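PDB 3R3R: ferripyochelin binding protein from Salmonella enterica subsp. enterica serovar Typhimurium, which binds zinc and, as a member of the gamma-class carbonic anhydrase family, is probably a metal-dependent enzyme related to those anhydrases. Local coordinates for residues D51-A56 with T72-S77. Residues are numbered along the deposited sequence; the frame is centred on the assembly and turned at random.
Sequences DVNYVA and THKSSS
The side-chain amide of N53 reaches across to the backbone of T72 and makes the one direct hydrogen bond between 51-56 and 72-77. N53 ND2 lies 3.0 Å from T72 O, with an N-H...O angle of 172°; T72 O sits only 5° out of the N53 amide plane, and ND2 approaches nearly along the C=O axis of T72. A second bond, from the same ND2 to H80 O, ties this amide to a later part of the loop. At its other end, N53 OD1 accepts a hydrogen bond from the backbone N of Y54 at 3.0 Å, in the carbonyl plane and on a lone pair. Three bonds thus fix the rotation of the amide, which is buried. K74 runs across it at about a right angle, its chain extended beyond CG, and K74 CE comes to 3.6 Å from N53 OD1.

Beside the amide, V52 packs against the backbone and CB of H73. The CB atoms of V52 and H73 approach to 3.6 Å, and V52 CG2, placed between its own backbone N and carbonyl carbon, lies 3.6 Å from H73 N. A water completes the join, donating to V52 O and accepting from K74 N.

Further out, D51 OD1 bonds H70 NE2 while D51 OD2 forms a salt bridge with R49, and T72 OG1 bonds D117. H70 is a zinc ligand, as is H99, next to the T72 side chain, so the contact borders the metal site. In the left-handed beta-helix, 51-53 form the corner between strands 47-50 and 54-57, and the long loop between strands 68-70 and 84-86 projects from the next coil, with its first residues held against that corner.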
loop_
_atom_site.group_PDB
_atom_site.type_symbol
_atom_site.label_atom_id
_atom_site.label_comp_id
_atom_site.label_asym_id
_atom_site.label_seq_id
_atom_site.Cartn_x
_atom_site.Cartn_y
_atom_site.Cartn_z
ATOM N N ASP A 51 2.739 3.564 -13.686
ATOM C CA ASP A 51 3.008 3.998 -15.050
ATOM C C ASP A 51 2.163 5.179 -15.509
ATOM O O ASP A 51 2.705 6.240 -15.795
ATOM C CB ASP A 51 2.936 2.809 -16.044
ATOM C CG ASP A 51 1.669 1.939 -15.899
ATOM O OD1 ASP A 51 0.711 2.287 -15.200
ATOM O OD2 ASP A 51 1.670 0.878 -16.538
ATOM N N VAL A 52 0.851 5.028 -15.496
ATOM C CA VAL A 52 -0.057 6.080 -15.936
ATOM C C VAL A 52 -0.331 7.102 -14.834
ATOM O O VAL A 52 -0.981 8.101 -15.056
ATOM C CB VAL A 52 -1.360 5.510 -16.522
ATOM C CG1 VAL A 52 -1.045 4.607 -17.677
ATOM C CG2 VAL A 52 -2.159 4.764 -15.458
ATOM N N ASN A 53 0.165 6.816 -13.638
ATOM C CA ASN A 53 0.124 7.780 -12.545
ATOM C C ASN A 53 1.121 7.319 -11.483
ATOM O O ASN A 53 1.655 6.211 -11.588
ATOM C CB ASN A 53 -1.289 7.922 -11.988
ATOM C CG ASN A 53 -1.643 9.352 -11.682
ATOM O OD1 ASN A 53 -0.836 10.102 -11.118
ATOM N ND2 ASN A 53 -2.860 9.744 -12.039
ATOM N N TYR A 54 1.402 8.164 -10.494
ATOM C CA TYR A 54 2.414 7.814 -9.504
ATOM C C TYR A 54 1.839 7.049 -8.323
ATOM O O TYR A 54 0.623 7.086 -8.045
ATOM C CB TYR A 54 3.175 9.053 -9.011
ATOM C CG TYR A 54 2.409 9.965 -8.085
ATOM C CD1 TYR A 54 2.464 9.781 -6.714
ATOM C CD2 TYR A 54 1.645 11.025 -8.577
ATOM C CE1 TYR A 54 1.788 10.610 -5.848
ATOM C CE2 TYR A 54 0.950 11.876 -7.706
ATOM C CZ TYR A 54 1.032 11.650 -6.336
ATOM O OH TYR A 54 0.369 12.455 -5.438
ATOM N N VAL A 55 2.747 6.362 -7.626
ATOM C CA VAL A 55 2.472 5.667 -6.375
ATOM C C VAL A 55 3.472 6.180 -5.341
ATOM O O VAL A 55 4.676 6.158 -5.593
ATOM C CB VAL A 55 2.645 4.144 -6.544
ATOM C CG1 VAL A 55 2.397 3.450 -5.215
ATOM C CG2 VAL A 55 1.703 3.607 -7.621
ATOM N N ALA A 56 2.975 6.682 -4.210
ATOM C CA ALA A 56 3.846 7.173 -3.133
ATOM C C ALA A 56 3.534 6.389 -1.877
ATOM O O ALA A 56 2.369 6.321 -1.469
ATOM C CB ALA A 56 3.657 8.683 -2.899
ATOM N N THR A 72 -5.209 5.215 -11.844
ATOM C CA THR A 72 -5.972 5.593 -13.028
ATOM C C THR A 72 -5.267 6.725 -13.776
ATOM O O THR A 72 -4.740 7.676 -13.177
ATOM C CB THR A 72 -7.429 5.971 -12.646
ATOM O OG1 THR A 72 -8.096 4.776 -12.218
ATOM C CG2 THR A 72 -8.211 6.539 -13.832
ATOM N N HIS A 73 -5.252 6.598 -15.096
ATOM C CA HIS A 73 -4.589 7.542 -15.987
ATOM C C HIS A 73 -5.247 8.913 -16.001
ATOM O O HIS A 73 -6.397 9.096 -15.565
ATOM C CB HIS A 73 -4.554 6.948 -17.402
ATOM C CG HIS A 73 -5.857 7.031 -18.138
ATOM N ND1 HIS A 73 -6.938 6.227 -17.834
ATOM C CD2 HIS A 73 -6.243 7.802 -19.184
ATOM C CE1 HIS A 73 -7.934 6.506 -18.656
ATOM N NE2 HIS A 73 -7.544 7.468 -19.473
ATOM N N LYS A 74 -4.507 9.867 -16.554
ATOM C CA LYS A 74 -4.926 11.257 -16.635
ATOM C C LYS A 74 -5.614 11.472 -17.970
ATOM O O LYS A 74 -5.104 11.050 -19.012
ATOM C CB LYS A 74 -3.694 12.150 -16.514
ATOM C CG LYS A 74 -2.997 11.989 -15.182
ATOM C CD LYS A 74 -1.581 12.554 -15.258
ATOM C CE LYS A 74 -0.834 12.320 -13.948
ATOM N NZ LYS A 74 0.598 12.713 -14.024
ATOM N N SER A 75 -6.761 12.140 -17.948
ATOM C CA SER A 75 -7.516 12.375 -19.175
ATOM C C SER A 75 -8.374 13.620 -19.002
ATOM O O SER A 75 -8.421 14.218 -17.927
ATOM C CB SER A 75 -8.408 11.172 -19.483
ATOM O OG SER A 75 -9.458 11.093 -18.542
ATOM N N SER A 76 -9.057 14.027 -20.061
ATOM C CA SER A 76 -9.809 15.282 -20.047
ATOM C C SER A 76 -10.909 15.344 -18.997
ATOM O O SER A 76 -11.188 16.387 -18.447
ATOM C CB SER A 76 -10.305 15.651 -21.449
ATOM O OG SER A 76 -11.189 14.675 -21.948
ATOM N N SER A 77 -11.555 14.211 -18.740
ATOM C CA SER A 77 -12.588 14.133 -17.710
ATOM C C SER A 77 -12.013 13.998 -16.302
ATOM O O SER A 77 -12.740 14.058 -15.331
ATOM C CB SER A 77 -13.534 12.957 -17.978
ATOM O OG SER A 77 -12.811 11.753 -18.026
HETATM O O HOH W 1 -1.776 9.256 -17.349
#